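Site-specific recombinase, resolvase family protein (Streptococcus pneumoniae, PDB 3GUV) probably catalyses site-specific DNA recombination as a member of the resolvase family, breaking and rejoining DNA strands through its N-terminal catalytic domain. Local coordinates at residues Ile5-Tyr10 with Asp74-Leu80; Gln27-Met31 with Val79-Lys83. All blocks are in the same frame, centred on the assembly; numbering follows the deposited sequence.

Contacts 1 and 2 meet on strand 78-81, sharing Val79 and Leu80, and their centres lie about 12 Å apart. Contact 1 pairs that strand with strand 6-12 inside the sheet; it is partly buried, running from buried residues such as Val7, Leu9 and Leu80 to the exposed Ile5 and Gly75, and its chemistry is mostly backbone hydrogen bonding, with a polar tyrosine-aspartate pair and waters toward the end where strand 6-12 begins. Contact 2 is a buried packing of helix 24-37 on the strand's C-terminal end, made by helix side chains that pack on the Phe82 ring and on the strand's backbone. The two touch where Met31 CE reaches Tyr10 O and Leu9 CG.

Contact 1. Residues Ile5-Tyr10 with Asp74-Leu80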
ATOM      1  N   ILE A   5     -23.788 -15.355   8.767  1.00 30.67           N
ATOM      2  CA  ILE A   5     -23.037 -14.106   8.692  1.00 29.81           C
ATOM      3  C   ILE A   5     -23.673 -13.254   7.589  1.00 28.09           C
ATOM      4  O   ILE A   5     -23.896 -13.750   6.490  1.00 27.13           O
ATOM      5  CB  ILE A   5     -21.550 -14.394   8.402  1.00 29.86           C
ATOM      6  CG1 ILE A   5     -20.922 -15.121   9.610  1.00 32.17           C
ATOM      7  CG2 ILE A   5     -20.797 -13.128   8.024  1.00 29.95           C
ATOM      8  CD1 ILE A   5     -21.213 -14.472  10.952  1.00 33.27           C
ATOM      9  N   LYS A   6     -23.979 -11.996   7.914  1.00 26.66           N
ATOM     10  CA  LYS A   6     -24.565 -11.036   6.966  1.00 25.31           C
ATOM     11  C   LYS A   6     -23.504 -10.127   6.299  1.00 24.10           C
ATOM     12  O   LYS A   6     -22.604  -9.570   6.982  1.00 22.89           O
ATOM     13  CB  LYS A   6     -25.612 -10.169   7.656  1.00 25.16           C
ATOM     14  CG  LYS A   6     -26.892 -10.976   7.956  1.00 28.70           C
ATOM     15  CD  LYS A   6     -27.854 -10.223   8.868  1.00 32.30           C
ATOM     16  CE  LYS A   6     -28.356 -11.124   9.961  1.00 34.11           C
ATOM     17  NZ  LYS A   6     -28.952 -12.383   9.429  1.00 35.90           N
ATOM     18  N   VAL A   7     -23.667  -9.935   4.992  1.00 21.19           N
ATOM     19  CA  VAL A   7     -22.749  -9.129   4.223  1.00 20.75           C
ATOM     20  C   VAL A   7     -23.486  -8.177   3.236  1.00 21.05           C
ATOM     21  O   VAL A   7     -24.681  -8.392   2.837  1.00 19.00           O
ATOM     22  CB  VAL A   7     -21.733 -10.070   3.460  1.00 20.99           C
ATOM     23  CG1 VAL A   7     -21.169 -11.218   4.383  1.00 18.47           C
ATOM     24  CG2 VAL A   7     -22.366 -10.702   2.249  1.00 20.16           C
ATOM     25  N   TYR A   8     -22.782  -7.100   2.901  1.00 20.91           N
ATOM     26  CA  TYR A   8     -23.117  -6.212   1.784  1.00 21.32           C
ATOM     27  C   TYR A   8     -22.163  -6.523   0.645  1.00 22.15           C
ATOM     28  O   TYR A   8     -20.979  -6.844   0.907  1.00 22.88           O
ATOM     29  CB  TYR A   8     -22.882  -4.743   2.172  1.00 21.50           C
ATOM     30  CG  TYR A   8     -23.869  -4.083   3.133  1.00 22.37           C
ATOM     31  CD1 TYR A   8     -25.226  -4.457   3.181  1.00 23.20           C
ATOM     32  CD2 TYR A   8     -23.461  -3.019   3.923  1.00 24.78           C
ATOM     33  CE1 TYR A   8     -26.097  -3.825   4.033  1.00 24.80           C
ATOM     34  CE2 TYR A   8     -24.324  -2.363   4.772  1.00 25.79           C
ATOM     35  CZ  TYR A   8     -25.651  -2.767   4.827  1.00 27.38           C
ATOM     36  OH  TYR A   8     -26.515  -2.115   5.677  1.00 28.68           O
ATOM     37  N   LEU A   9     -22.638  -6.419  -0.597  1.00 21.85           N
ATOM     38  CA  LEU A   9     -21.782  -6.451  -1.790  1.00 22.14           C
ATOM     39  C   LEU A   9     -21.540  -5.029  -2.257  1.00 22.14           C
ATOM     40  O   LEU A   9     -22.479  -4.260  -2.301  1.00 22.72           O
ATOM     41  CB  LEU A   9     -22.458  -7.225  -2.919  1.00 21.47           C
ATOM     42  CG  LEU A   9     -22.036  -8.667  -3.096  1.00 23.30           C
ATOM     43  CD1 LEU A   9     -22.040  -9.412  -1.802  1.00 20.31           C
ATOM     44  CD2 LEU A   9     -22.874  -9.331  -4.230  1.00 19.50           C
ATOM     45  N   TYR A  10     -20.305  -4.674  -2.603  1.00 21.48           N
ATOM     46  CA  TYR A  10     -20.012  -3.359  -3.202  1.00 21.92           C
ATOM     47  C   TYR A  10     -19.262  -3.513  -4.507  1.00 21.96           C
ATOM     48  O   TYR A  10     -18.236  -4.175  -4.551  1.00 22.88           O
ATOM     49  CB  TYR A  10     -19.161  -2.486  -2.287  1.00 22.23           C
ATOM     50  CG  TYR A  10     -18.881  -1.166  -2.957  1.00 23.31           C
ATOM     51  CD1 TYR A  10     -19.892  -0.209  -3.091  1.00 22.20           C
ATOM     52  CD2 TYR A  10     -17.612  -0.887  -3.531  1.00 22.66           C
ATOM     53  CE1 TYR A  10     -19.650   1.002  -3.731  1.00 23.87           C
ATOM     54  CE2 TYR A  10     -17.371   0.305  -4.198  1.00 22.89           C
ATOM     55  CZ  TYR A  10     -18.370   1.243  -4.292  1.00 24.12           C
ATOM     56  OH  TYR A  10     -18.149   2.417  -4.960  1.00 25.85           O
ATOM     57  N   ASP A  74     -28.588  -3.183   9.250  1.00 38.36           N
ATOM     58  CA  ASP A  74     -28.760  -4.548   8.750  1.00 37.04           C
ATOM     59  C   ASP A  74     -27.944  -5.559   9.502  1.00 35.41           C
ATOM     60  O   ASP A  74     -28.041  -6.745   9.218  1.00 35.86           O
ATOM     61  CB  ASP A  74     -28.368  -4.624   7.273  1.00 36.97           C
ATOM     62  CG  ASP A  74     -29.289  -3.833   6.397  1.00 37.24           C
ATOM     63  OD1 ASP A  74     -28.882  -2.838   5.754  1.00 35.17           O
ATOM     64  OD2 ASP A  74     -30.459  -4.210   6.378  1.00 40.43           O
ATOM     65  N   GLY A  75     -27.131  -5.099  10.438  1.00 34.20           N
ATOM     66  CA  GLY A  75     -26.253  -5.990  11.193  1.00 33.41           C
ATOM     67  C   GLY A  75     -25.245  -6.780  10.377  1.00 32.14           C
ATOM     68  O   GLY A  75     -25.044  -7.980  10.624  1.00 31.22           O
ATOM     69  N   VAL A  76     -24.588  -6.103   9.429  1.00 31.74           N
ATOM     70  CA  VAL A  76     -23.570  -6.738   8.573  1.00 30.69           C
ATOM     71  C   VAL A  76     -22.220  -6.965   9.285  1.00 30.30           C
ATOM     72  O   VAL A  76     -21.751  -6.113  10.022  1.00 29.87           O
ATOM     73  CB  VAL A  76     -23.360  -5.939   7.259  1.00 31.60           C
ATOM     74  CG1 VAL A  76     -24.664  -5.950   6.411  1.00 29.24           C
ATOM     75  CG2 VAL A  76     -22.896  -4.531   7.546  1.00 31.29           C
ATOM     76  N   SER A  77     -21.620  -8.139   9.069  1.00 29.46           N
ATOM     77  CA  SER A  77     -20.254  -8.442   9.513  1.00 29.22           C
ATOM     78  C   SER A  77     -19.151  -8.111   8.470  1.00 28.49           C
ATOM     79  O   SER A  77     -18.003  -7.821   8.841  1.00 27.86           O
ATOM     80  CB  SER A  77     -20.147  -9.934   9.836  1.00 29.59           C
ATOM     81  OG  SER A  77     -20.769 -10.227  11.075  1.00 29.62           O
ATOM     82  N   PHE A  78     -19.484  -8.189   7.176  1.00 27.44           N
ATOM     83  CA  PHE A  78     -18.503  -7.876   6.088  1.00 26.67           C
ATOM     84  C   PHE A  78     -19.061  -7.005   4.937  1.00 25.41           C
ATOM     85  O   PHE A  78     -20.289  -7.012   4.655  1.00 24.01           O
ATOM     86  CB  PHE A  78     -17.954  -9.173   5.489  1.00 26.62           C
ATOM     87  CG  PHE A  78     -17.199 -10.034   6.443  1.00 28.80           C
ATOM     88  CD1 PHE A  78     -15.842  -9.833   6.647  1.00 32.47           C
ATOM     89  CD2 PHE A  78     -17.822 -11.093   7.097  1.00 30.48           C
ATOM     90  CE1 PHE A  78     -15.117 -10.633   7.520  1.00 30.42           C
ATOM     91  CE2 PHE A  78     -17.114 -11.894   7.979  1.00 32.09           C
ATOM     92  CZ  PHE A  78     -15.734 -11.667   8.168  1.00 32.71           C
ATOM     93  N   VAL A  79     -18.174  -6.222   4.307  1.00 24.15           N
ATOM     94  CA  VAL A  79     -18.361  -5.769   2.907  1.00 24.34           C
ATOM     95  C   VAL A  79     -17.469  -6.607   2.004  1.00 25.13           C
ATOM     96  O   VAL A  79     -16.233  -6.733   2.259  1.00 26.21           O
ATOM     97  CB  VAL A  79     -17.960  -4.304   2.655  1.00 25.26           C
ATOM     98  CG1 VAL A  79     -18.062  -3.966   1.162  1.00 22.97           C
ATOM     99  CG2 VAL A  79     -18.773  -3.330   3.534  1.00 23.00           C
ATOM    100  N   LEU A  80     -18.073  -7.197   0.977  1.00 24.69           N
ATOM    101  CA  LEU A  80     -17.342  -7.867  -0.068  1.00 24.84           C
ATOM    102  C   LEU A  80     -17.144  -6.899  -1.230  1.00 24.60           C
ATOM    103  O   LEU A  80     -18.106  -6.322  -1.727  1.00 24.45           O
ATOM    104  CB  LEU A  80     -18.098  -9.104  -0.565  1.00 25.50           C
ATOM    105  CG  LEU A  80     -18.129 -10.402   0.261  1.00 26.53           C
ATOM    106  CD1 LEU A  80     -18.522 -10.257   1.728  1.00 23.65           C
ATOM    107  CD2 LEU A  80     -19.097 -11.363  -0.483  1.00 28.21           C
TER
HETATM  108  O   HOH W   1     -23.551 -10.517  10.392  1.00 27.75           O
HETATM  109  O   HOH W   2     -25.900  -1.817   8.106  1.00 26.75           O
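Tyr8 lays one face of its ring against Val76, whose CG1 sits over the ring centre, 3.5 Å from the centroid, in a CH-pi contact. Val76 CG2 leans toward the CD2-CE2 side of the same ring. At the far edge the phenol donates to Asp74, with Tyr8 OH and Asp74 OD1 2.5 Å apart, a very short length that should not be pressed; OD1 lies in the ring plane, while the carboxylate is turned 82° from it. A water donates to Tyr8 OH and accepts from Asp74 N. Tyr46 meets the Tyr8 ring edge-to-face.

Along the two strands, which run parallel, Tyr8 bonds through both its N and its O: Tyr8 N donates to Phe78 O at 3.0 Å, and Leu80 N donates to Tyr8 O at 2.9 Å, before Tyr10 N continues the ladder to Leu80 O. Toward the start of strand 6-12, Ser77 N reaches Lys6 O at 2.7 Å, and a weak second bond comes from Phe78 N. A second water bridges Lys6 N, Gly75 O and Ser77 OG. On the sheet face of Val7 and Leu9, Leu80 CD1 packs on Val7 CB at 3.7 Å and Leu80 CD2 on Leu9 CD1. Ile5 CG2 comes in at the edge of the Phe78 ring, 3.7 Å from CD2; with chi1 at -67° for CG1, this other branch is left anti to the backbone N and turned to that ring.

Strands 6-12 and 78-81 are neighbours in the central parallel part of the resolvase-domain sheet. The phenol-carboxylate bond, made in the ring plane, and the valine over the ring face together probably fix the tyrosine's rotation and tie the loop before strand 78-81 to strand 6-12.

Contact 2. Residues Gln27-Met31 with Val79-Lys83; sequences QKSRM and VLVFK
Phe82, Met31 and Gln27 bury the most surface between helix segment 27-31 and segment 79-83, and the phenylalanine ring is the centrepiece. Gln27 crosses one face of that ring at about a right angle, its CG over the ring centre and 3.5 Å from the centroid, a CH-pi contact. The amide beyond CG continues across the ring and stacks with its plane tilted only 20° from it; Gln27 OE1 ends 3.7 Å from Phe82 CB. The ring reaches the helix because Phe82 CG stands anti to its backbone N (chi1 -172°).

Arg30 comes to the outer end of the ring. Arg30 NH2 lies 3.6 Å from Phe82 CZ, at the edge and near the ring plane, and the guanidinium is turned 78° from the ring, presenting its own face to the ring's edge. Its NH2 also forms a weak, long ion pair with Glu112.

Met31 crosses obliquely at the ring's edge, where its CG lies near the ring plane, and Met31 SD lies 4.1 Å from Phe82 CB. Its chain bends at chi3, and the methyl turns to the strand backbone, with Met31 CE 3.3 Å from Leu80 O and 4.3 Å from Leu80 CB.

The contact seats helix 24-37 on the sheet where strand 78-81 gives way to a loop. Met31 also touches Thr11 of strand 6-12, and Leu80 lies on the sheet face turned to helix 24-37; Val81, pointing away from this helix, meets Leu108 and Cys110 of strand 107-110, while Val79 packs on helix 60-70.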
ATOM      1  N   GLN A  27     -17.869  -9.726 -12.362  1.00 29.47           N
ATOM      2  CA  GLN A  27     -17.488  -9.474 -10.956  1.00 29.21           C
ATOM      3  C   GLN A  27     -18.586  -9.837  -9.977  1.00 28.08           C
ATOM      4  O   GLN A  27     -18.338 -10.592  -9.045  1.00 26.73           O
ATOM      5  CB  GLN A  27     -17.073  -8.017 -10.712  1.00 28.86           C
ATOM      6  CG  GLN A  27     -15.718  -7.750 -11.256  1.00 31.56           C
ATOM      7  CD  GLN A  27     -15.344  -6.279 -11.304  1.00 31.47           C
ATOM      8  OE1 GLN A  27     -15.585  -5.528 -10.384  1.00 29.44           O
ATOM      9  NE2 GLN A  27     -14.690  -5.897 -12.375  1.00 34.57           N
ATOM     10  N   LYS A  28     -19.788  -9.305 -10.214  1.00 27.49           N
ATOM     11  CA  LYS A  28     -20.931  -9.549  -9.339  1.00 27.78           C
ATOM     12  C   LYS A  28     -21.241 -11.027  -9.188  1.00 26.41           C
ATOM     13  O   LYS A  28     -21.469 -11.462  -8.084  1.00 25.25           O
ATOM     14  CB  LYS A  28     -22.189  -8.777  -9.780  1.00 27.41           C
ATOM     15  CG  LYS A  28     -22.152  -7.341  -9.324  1.00 31.18           C
ATOM     16  CD  LYS A  28     -23.436  -6.557  -9.684  1.00 33.80           C
ATOM     17  CE  LYS A  28     -23.568  -6.380 -11.170  1.00 36.52           C
ATOM     18  NZ  LYS A  28     -24.454  -5.206 -11.491  1.00 39.11           N
ATOM     19  N   SER A  29     -21.294 -11.760 -10.301  1.00 26.61           N
ATOM     20  CA  SER A  29     -21.522 -13.238 -10.304  1.00 26.90           C
ATOM     21  C   SER A  29     -20.527 -14.000  -9.467  1.00 26.60           C
ATOM     22  O   SER A  29     -20.904 -14.894  -8.695  1.00 26.48           O
ATOM     23  CB  SER A  29     -21.487 -13.808 -11.722  1.00 26.98           C
ATOM     24  OG  SER A  29     -22.397 -13.090 -12.523  1.00 28.17           O
ATOM     25  N   ARG A  30     -19.263 -13.612  -9.618  1.00 26.03           N
ATOM     26  CA  ARG A  30     -18.205 -14.121  -8.818  1.00 26.27           C
ATOM     27  C   ARG A  30     -18.416 -13.856  -7.336  1.00 24.31           C
ATOM     28  O   ARG A  30     -18.226 -14.744  -6.490  1.00 23.30           O
ATOM     29  CB  ARG A  30     -16.882 -13.482  -9.234  1.00 27.44           C
ATOM     30  CG  ARG A  30     -15.702 -14.210  -8.591  1.00 33.98           C
ATOM     31  CD  ARG A  30     -15.099 -15.197  -9.530  1.00 40.38           C
ATOM     32  NE  ARG A  30     -14.085 -14.557 -10.374  1.00 45.69           N
ATOM     33  CZ  ARG A  30     -12.808 -14.350 -10.020  1.00 50.62           C
ATOM     34  NH1 ARG A  30     -12.337 -14.705  -8.810  1.00 52.49           N
ATOM     35  NH2 ARG A  30     -11.990 -13.760 -10.887  1.00 51.21           N
ATOM     36  N   MET A  31     -18.759 -12.623  -7.011  1.00 22.32           N
ATOM     37  CA  MET A  31     -18.989 -12.272  -5.638  1.00 22.06           C
ATOM     38  C   MET A  31     -20.207 -13.024  -5.060  1.00 22.24           C
ATOM     39  O   MET A  31     -20.142 -13.533  -3.934  1.00 21.02           O
ATOM     40  CB  MET A  31     -19.107 -10.761  -5.497  1.00 22.18           C
ATOM     41  CG  MET A  31     -17.801 -10.003  -5.945  1.00 21.66           C
ATOM     42  SD  MET A  31     -18.067  -8.282  -6.366  1.00 15.49           S
ATOM     43  CE  MET A  31     -18.378  -7.792  -4.665  1.00 14.82           C
ATOM     44  N   VAL A  79     -18.174  -6.222   4.307  1.00 24.15           N
ATOM     45  CA  VAL A  79     -18.361  -5.769   2.907  1.00 24.34           C
ATOM     46  C   VAL A  79     -17.469  -6.607   2.004  1.00 25.13           C
ATOM     47  O   VAL A  79     -16.233  -6.733   2.259  1.00 26.21           O
ATOM     48  CB  VAL A  79     -17.960  -4.304   2.655  1.00 25.26           C
ATOM     49  CG1 VAL A  79     -18.062  -3.966   1.162  1.00 22.97           C
ATOM     50  CG2 VAL A  79     -18.773  -3.330   3.534  1.00 23.00           C
ATOM     51  N   LEU A  80     -18.073  -7.197   0.977  1.00 24.69           N
ATOM     52  CA  LEU A  80     -17.342  -7.867  -0.068  1.00 24.84           C
ATOM     53  C   LEU A  80     -17.144  -6.899  -1.230  1.00 24.60           C
ATOM     54  O   LEU A  80     -18.106  -6.322  -1.727  1.00 24.45           O
ATOM     55  CB  LEU A  80     -18.098  -9.104  -0.565  1.00 25.50           C
ATOM     56  CG  LEU A  80     -18.129 -10.402   0.261  1.00 26.53           C
ATOM     57  CD1 LEU A  80     -18.522 -10.257   1.728  1.00 23.65           C
ATOM     58  CD2 LEU A  80     -19.097 -11.363  -0.483  1.00 28.21           C
ATOM     59  N   VAL A  81     -15.883  -6.733  -1.628  1.00 23.90           N
ATOM     60  CA  VAL A  81     -15.454  -6.077  -2.876  1.00 22.26           C
ATOM     61  C   VAL A  81     -14.759  -7.108  -3.786  1.00 23.18           C
ATOM     62  O   VAL A  81     -14.382  -8.228  -3.331  1.00 22.15           O
ATOM     63  CB  VAL A  81     -14.555  -4.871  -2.581  1.00 22.35           C
ATOM     64  CG1 VAL A  81     -15.282  -3.912  -1.665  1.00 22.50           C
ATOM     65  CG2 VAL A  81     -13.222  -5.292  -1.948  1.00 20.81           C
ATOM     66  N   PHE A  82     -14.661  -6.804  -5.094  1.00 23.60           N
ATOM     67  CA  PHE A  82     -13.975  -7.711  -6.017  1.00 24.85           C
ATOM     68  C   PHE A  82     -12.461  -7.709  -5.727  1.00 25.59           C
ATOM     69  O   PHE A  82     -11.847  -8.756  -5.517  1.00 26.01           O
ATOM     70  CB  PHE A  82     -14.261  -7.335  -7.494  1.00 25.72           C
ATOM     71  CG  PHE A  82     -13.729  -8.357  -8.488  1.00 24.11           C
ATOM     72  CD1 PHE A  82     -14.278  -9.625  -8.541  1.00 23.08           C
ATOM     73  CD2 PHE A  82     -12.669  -8.048  -9.324  1.00 26.03           C
ATOM     74  CE1 PHE A  82     -13.823 -10.563  -9.421  1.00 24.62           C
ATOM     75  CE2 PHE A  82     -12.175  -8.995 -10.224  1.00 27.48           C
ATOM     76  CZ  PHE A  82     -12.766 -10.253 -10.280  1.00 27.98           C
ATOM     77  N   LYS A  83     -11.898  -6.517  -5.644  1.00 27.28           N
ATOM     78  CA  LYS A  83     -10.512  -6.290  -5.212  1.00 28.94           C
ATOM     79  C   LYS A  83     -10.364  -4.840  -4.712  1.00 29.77           C
ATOM     80  O   LYS A  83     -11.262  -4.008  -4.939  1.00 30.12           O
ATOM     81  CB  LYS A  83      -9.573  -6.586  -6.378  1.00 29.80           C
ATOM     82  CG  LYS A  83      -9.878  -5.786  -7.575  1.00 32.01           C
ATOM     83  CD  LYS A  83      -9.141  -6.290  -8.797  1.00 36.03           C
ATOM     84  CE  LYS A  83      -9.675  -5.495  -9.993  1.00 38.70           C
ATOM     85  NZ  LYS A  83      -8.849  -5.634 -11.229  1.00 42.63           N
TER